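Local coordinates for protein alkyl hydroperoxide reductase/ Thiol specific antioxidant/ Mal allergen (PDB 5ENU) that probably reduces hydrogen peroxide and organic hydroperoxides through a reactive cysteine thiol, as a thioredoxin-fold peroxiredoxin of the AhpC/TSA family, at residues 138-143 and 155-160; 64-69 and 149-154. One frame throughout, in Å; residues are numbered along the deposited sequence.

Contact 1. Residues 138-143 and 155-160; sequences LRQAWR and LSAVQA
The indole of Trp-142 meets Ala-157 at its edge: the methyl CB lies close to the ring plane, 3.8 Å from CZ2 of Trp-142, with CH2 nearly as near. One face of the indole carries the carboxamide of Gln-140, whose NE2 sits 3.1 Å above the ring plane and offset toward the rim. The two flat groups are roughly parallel, about 16° apart. On the opposite face the imidazole of His-150 approaches edge-on. Gln-140 reaches its place through an extended chain, CG anti to the backbone N (chi1 -175°). This directs OE1 toward the helix, 3.5 Å from CB of Ala-157, a van der Waals approach rather than a polar bond. The methyl therefore packs against both the indole edge and the amide oxygen. Here strand 138-143, paired antiparallel with strand 120-132, is flanked by the C-terminal helix of the thioredoxin fold. A classic beta bulge, in which Arg-139 and Gln-140 both oppose Leu-131, points the CB atoms of these successive residues toward the helix. Arg-139 itself forms a salt bridge with Asp-133, while Val-158, one residue beyond Ala-157, packs on Leu-131 and Phe-66 instead of this strand.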
loop_
_atom_site.group_PDB
_atom_site.type_symbol
_atom_site.label_atom_id
_atom_site.label_comp_id
_atom_site.label_asym_id
_atom_site.label_seq_id
_atom_site.Cartn_x
_atom_site.Cartn_y
_atom_site.Cartn_z
ATOM N N LEU A 138 3.468 -2.648 12.935
ATOM C CA LEU A 138 2.151 -2.431 12.340
ATOM C C LEU A 138 1.199 -1.897 13.402
ATOM O O LEU A 138 0.942 -2.572 14.406
ATOM C CB LEU A 138 1.609 -3.727 11.744
ATOM C CG LEU A 138 0.224 -3.585 11.097
ATOM C CD1 LEU A 138 0.236 -2.546 9.974
ATOM C CD2 LEU A 138 -0.332 -4.933 10.572
ATOM N N ARG A 139 0.674 -0.691 13.184
ATOM C CA ARG A 139 -0.165 -0.026 14.176
ATOM C C ARG A 139 -1.643 -0.143 13.854
ATOM O O ARG A 139 -2.469 -0.171 14.774
ATOM C CB ARG A 139 0.206 1.461 14.292
ATOM C CG ARG A 139 1.660 1.704 14.704
ATOM C CD ARG A 139 1.970 1.179 16.091
ATOM N NE ARG A 139 1.181 1.888 17.086
ATOM C CZ ARG A 139 1.572 3.000 17.705
ATOM N NH1 ARG A 139 2.771 3.541 17.450
ATOM N NH2 ARG A 139 0.759 3.589 18.577
ATOM N N GLN A 140 -1.998 -0.207 12.574
ATOM C CA GLN A 140 -3.400 -0.292 12.214
ATOM C C GLN A 140 -3.512 -0.900 10.821
ATOM O O GLN A 140 -2.666 -0.646 9.947
ATOM C CB GLN A 140 -4.045 1.093 12.266
ATOM C CG GLN A 140 -5.532 1.071 12.013
ATOM C CD GLN A 140 -6.226 2.338 12.482
ATOM O OE1 GLN A 140 -5.587 3.290 12.983
ATOM N NE2 GLN A 140 -7.545 2.375 12.303
ATOM N N ALA A 141 -4.556 -1.702 10.623
ATOM C CA ALA A 141 -4.893 -2.283 9.336
ATOM C C ALA A 141 -6.325 -1.914 8.997
ATOM O O ALA A 141 -7.188 -1.843 9.882
ATOM C CB ALA A 141 -4.779 -3.811 9.373
ATOM N N TRP A 142 -6.575 -1.681 7.709
ATOM C CA TRP A 142 -7.925 -1.486 7.191
ATOM C C TRP A 142 -8.062 -2.468 6.035
ATOM O O TRP A 142 -7.399 -2.291 5.010
ATOM C CB TRP A 142 -8.061 -0.073 6.626
ATOM C CG TRP A 142 -7.970 1.090 7.583
ATOM C CD1 TRP A 142 -9.019 1.811 8.088
ATOM C CD2 TRP A 142 -6.770 1.751 8.034
ATOM N NE1 TRP A 142 -8.543 2.853 8.853
ATOM C CE2 TRP A 142 -7.170 2.841 8.836
ATOM C CE3 TRP A 142 -5.394 1.514 7.847
ATOM C CZ2 TRP A 142 -6.251 3.704 9.466
ATOM C CZ3 TRP A 142 -4.472 2.380 8.470
ATOM C CH2 TRP A 142 -4.910 3.459 9.279
ATOM N N ARG A 143 -8.886 -3.503 6.179
ATOM C CA ARG A 143 -8.961 -4.540 5.149
ATOM C C ARG A 143 -10.280 -4.479 4.391
ATOM O O ARG A 143 -11.350 -4.340 4.999
ATOM C CB ARG A 143 -8.750 -5.933 5.747
ATOM C CG ARG A 143 -7.352 -6.102 6.344
ATOM C CD ARG A 143 -7.130 -7.548 6.816
ATOM N NE ARG A 143 -5.773 -7.804 7.327
ATOM C CZ ARG A 143 -4.739 -8.184 6.572
ATOM N NH1 ARG A 143 -4.878 -8.336 5.253
ATOM N NH2 ARG A 143 -3.545 -8.385 7.124
ATOM N N LEU A 155 -5.245 9.597 7.376
ATOM C CA LEU A 155 -4.535 10.796 7.822
ATOM C C LEU A 155 -4.779 11.047 9.305
ATOM O O LEU A 155 -3.845 11.365 10.050
ATOM C CB LEU A 155 -4.947 12.017 7.002
ATOM C CG LEU A 155 -4.271 13.337 7.415
ATOM C CD1 LEU A 155 -2.743 13.300 7.327
ATOM C CD2 LEU A 155 -4.835 14.508 6.615
ATOM N N SER A 156 -6.031 10.911 9.754
ATOM C CA SER A 156 -6.314 11.074 11.177
ATOM C C SER A 156 -5.481 10.106 12.006
ATOM O O SER A 156 -4.898 10.486 13.024
ATOM C CB SER A 156 -7.806 10.867 11.443
ATOM O OG SER A 156 -8.588 11.853 10.793
ATOM N N ALA A 157 -5.384 8.850 11.568
ATOM C CA ALA A 157 -4.611 7.871 12.322
ATOM C C ALA A 157 -3.129 8.239 12.349
ATOM O O ALA A 157 -2.485 8.158 13.402
ATOM C CB ALA A 157 -4.837 6.478 11.722
ATOM N N VAL A 158 -2.583 8.674 11.207
ATOM C CA VAL A 158 -1.194 9.121 11.146
ATOM C C VAL A 158 -0.956 10.260 12.132
ATOM O O VAL A 158 0.048 10.285 12.864
ATOM C CB VAL A 158 -0.838 9.536 9.706
ATOM C CG1 VAL A 158 0.427 10.400 9.661
ATOM C CG2 VAL A 158 -0.664 8.289 8.803
ATOM N N GLN A 159 -1.875 11.230 12.160
ATOM C CA GLN A 159 -1.681 12.403 13.010
ATOM C C GLN A 159 -1.760 12.061 14.491
ATOM O O GLN A 159 -1.152 12.747 15.316
ATOM C CB GLN A 159 -2.699 13.482 12.641
ATOM C CG GLN A 159 -2.420 14.116 11.280
ATOM C CD GLN A 159 -3.547 14.979 10.790
ATOM O OE1 GLN A 159 -4.704 14.747 11.110
ATOM N NE2 GLN A 159 -3.215 15.973 9.988
ATOM N N ALA A 160 -2.523 11.038 14.851
ATOM C CA ALA A 160 -2.721 10.684 16.246
ATOM C C ALA A 160 -1.664 9.734 16.792
ATOM O O ALA A 160 -1.677 9.469 17.996
ATOM C CB ALA A 160 -4.089 10.026 16.442
#

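Contact 2. Residues 64-69 and 149-154; sequences PKFKKA and GHVDDV
Phe-66 reaches from helix 50-68 to Val-151 and Val-154, one turn apart on helix 150-160, and this apolar packing makes up the contact. Its far rim does the touching. CE2 of Phe-66 lies 3.8 Å from CG1 of Val-151, which sits at the ring edge close to its plane, and CE1 of Phe-66 comes within 4.0 Å of CG1 of Val-154. CZ of Phe-66, between these two rim carbons, approaches the backbone oxygen of Val-151 at 3.9 Å. Both valines cross the phenylalanine side chain at about a right angle, and both present the same branch: CG1 stands anti to the backbone N in each (chi1 177° for Val-151, 178° for Val-154). The ring can span the gap between the helices, whose CA atoms of Phe-66 and Val-154 are 9.2 Å apart. All three residues are buried, and Leu-155 and Val-158 continue the apolar surface met by Phe-66. Val-151 also packs on Gln-58 and Phe-59 of helix 50-68. The second branch of Val-154 turns within its own helix to His-150, CG2 resting 3.4 Å above the imidazole plane toward its rim.

Polar interactions lie around this core. NE2 of His-150 is hydrogen-bonded to OG1 of Thr-129, linking the start of the helix to strand 120-132. Gly-149 occupies the N-cap position with positive phi (83°), and its carbonyl accepts the N-H of Asp-153. At the other segment, Lys-67 NZ bonds to the hydroxyl of Tyr-63 one turn back.

The pairing of helix 50-68 with the C-terminal helix on one side of the central sheet is characteristic of the thioredoxin fold of peroxiredoxins.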
loop_
_atom_site.group_PDB
_atom_site.type_symbol
_atom_site.label_atom_id
_atom_site.label_comp_id
_atom_site.label_asym_id
_atom_site.label_seq_id
_atom_site.Cartn_x
_atom_site.Cartn_y
_atom_site.Cartn_z
ATOM N N PRO A 64 0.819 16.595 1.295
ATOM C CA PRO A 64 1.592 17.508 2.155
ATOM C C PRO A 64 1.265 17.344 3.621
ATOM O O PRO A 64 2.155 17.506 4.470
ATOM C CB PRO A 64 1.199 18.904 1.644
ATOM C CG PRO A 64 0.714 18.671 0.251
ATOM C CD PRO A 64 0.040 17.337 0.285
ATOM N N LYS A 65 0.011 17.008 3.945
ATOM C CA LYS A 65 -0.345 16.818 5.347
ATOM C C LYS A 65 0.249 15.522 5.905
ATOM O O LYS A 65 0.671 15.477 7.067
ATOM C CB LYS A 65 -1.860 16.845 5.527
ATOM C CG LYS A 65 -2.492 18.179 5.183
ATOM C CD LYS A 65 -3.944 18.199 5.638
ATOM C CE LYS A 65 -4.694 19.398 5.099
ATOM N NZ LYS A 65 -4.082 20.657 5.564
ATOM N N PHE A 66 0.275 14.455 5.099
ATOM C CA PHE A 66 0.964 13.239 5.518
ATOM C C PHE A 66 2.439 13.524 5.783
ATOM O O PHE A 66 2.991 13.117 6.816
ATOM C CB PHE A 66 0.811 12.147 4.458
ATOM C CG PHE A 66 -0.536 11.476 4.470
ATOM C CD1 PHE A 66 -0.835 10.498 5.417
ATOM C CD2 PHE A 66 -1.513 11.823 3.539
ATOM C CE1 PHE A 66 -2.081 9.885 5.428
ATOM C CE2 PHE A 66 -2.770 11.207 3.565
ATOM C CZ PHE A 66 -3.042 10.229 4.507
ATOM N N LYS A 67 3.086 14.250 4.867
ATOM C CA LYS A 67 4.503 14.562 5.044
ATOM C C LYS A 67 4.728 15.403 6.298
ATOM O O LYS A 67 5.669 15.154 7.063
ATOM C CB LYS A 67 5.045 15.293 3.807
ATOM C CG LYS A 67 5.066 14.444 2.552
ATOM C CD LYS A 67 6.026 13.260 2.648
ATOM C CE LYS A 67 7.488 13.667 2.508
ATOM N NZ LYS A 67 7.883 13.956 1.095
ATOM N N LYS A 68 3.881 16.410 6.523
ATOM C CA LYS A 68 4.031 17.239 7.710
ATOM C C LYS A 68 3.924 16.398 8.976
ATOM O O LYS A 68 4.605 16.673 9.974
ATOM C CB LYS A 68 2.957 18.327 7.703
ATOM C CG LYS A 68 3.128 19.356 8.801
ATOM C CD LYS A 68 2.255 20.561 8.568
ATOM C CE LYS A 68 2.595 21.688 9.535
ATOM N NZ LYS A 68 1.973 22.991 9.123
ATOM N N ALA A 69 3.079 15.370 8.954
ATOM C CA ALA A 69 2.901 14.488 10.095
ATOM C C ALA A 69 3.957 13.394 10.171
ATOM O O ALA A 69 3.834 12.488 10.998
ATOM C CB ALA A 69 1.483 13.902 10.105
ATOM N N GLY A 149 -13.931 8.352 2.156
ATOM C CA GLY A 149 -13.599 8.571 3.552
ATOM C C GLY A 149 -12.293 7.946 4.005
ATOM O O GLY A 149 -11.787 8.307 5.083
ATOM N N HIS A 150 -11.707 7.056 3.199
ATOM C CA HIS A 150 -10.586 6.247 3.660
ATOM C C HIS A 150 -9.312 7.065 3.865
ATOM O O HIS A 150 -8.668 6.956 4.915
ATOM C CB HIS A 150 -10.323 5.073 2.716
ATOM C CG HIS A 150 -9.188 4.209 3.166
ATOM N ND1 HIS A 150 -9.163 3.613 4.415
ATOM C CD2 HIS A 150 -8.054 3.817 2.538
ATOM C CE1 HIS A 150 -8.043 2.924 4.542
ATOM N NE2 HIS A 150 -7.355 3.028 3.416
ATOM N N VAL A 151 -8.925 7.894 2.889
ATOM C CA VAL A 151 -7.711 8.691 3.057
ATOM C C VAL A 151 -7.833 9.614 4.260
ATOM O O VAL A 151 -6.868 9.792 5.020
ATOM C CB VAL A 151 -7.371 9.446 1.757
ATOM C CG1 VAL A 151 -6.140 10.333 1.934
ATOM C CG2 VAL A 151 -7.130 8.451 0.630
ATOM N N ASP A 152 -9.021 10.195 4.476
ATOM C CA ASP A 152 -9.241 11.028 5.666
ATOM C C ASP A 152 -8.978 10.232 6.942
ATOM O O ASP A 152 -8.339 10.728 7.879
ATOM C CB ASP A 152 -10.693 11.525 5.705
ATOM C CG ASP A 152 -10.997 12.599 4.667
ATOM O OD1 ASP A 152 -12.201 12.818 4.399
ATOM O OD2 ASP A 152 -10.064 13.240 4.141
ATOM N N ASP A 153 -9.504 8.999 7.006
ATOM C CA ASP A 153 -9.301 8.157 8.178
ATOM C C ASP A 153 -7.826 7.834 8.374
ATOM O O ASP A 153 -7.331 7.830 9.506
ATOM C CB ASP A 153 -10.089 6.847 8.031
ATOM C CG ASP A 153 -11.601 7.047 8.060
ATOM O OD1 ASP A 153 -12.079 8.095 8.539
ATOM O OD2 ASP A 153 -12.327 6.116 7.633
ATOM N N VAL A 154 -7.117 7.514 7.291
ATOM C CA VAL A 154 -5.704 7.185 7.428
ATOM C C VAL A 154 -4.919 8.405 7.901
ATOM O O VAL A 154 -4.040 8.289 8.766
ATOM C CB VAL A 154 -5.152 6.585 6.126
ATOM C CG1 VAL A 154 -3.657 6.271 6.246
ATOM C CG2 VAL A 154 -5.928 5.331 5.753
#

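From the N terminus, the chain first supplies residues 64-69 at the end of helix 50-68, then strand 138-143, and finally the two halves of helix 150-160. Contact 2 closes a long loop of 79 residues that contains much of the sheet; contact 1 closes a short loop of 11 residues, made of the turn after the strand and the first half of helix 150-160. Their segments alternate, so the loops cross rather than nest. Helix 150-160 is shared, joining helix 50-68 in contact 2 and the strand in contact 1. The two sites touch directly, as where Leu-155 CA lies 3.5 Å from Phe-66 CE1. Near the helix ends Lys-38 NZ bonds to the carbonyls of Ala-69 and Val-158.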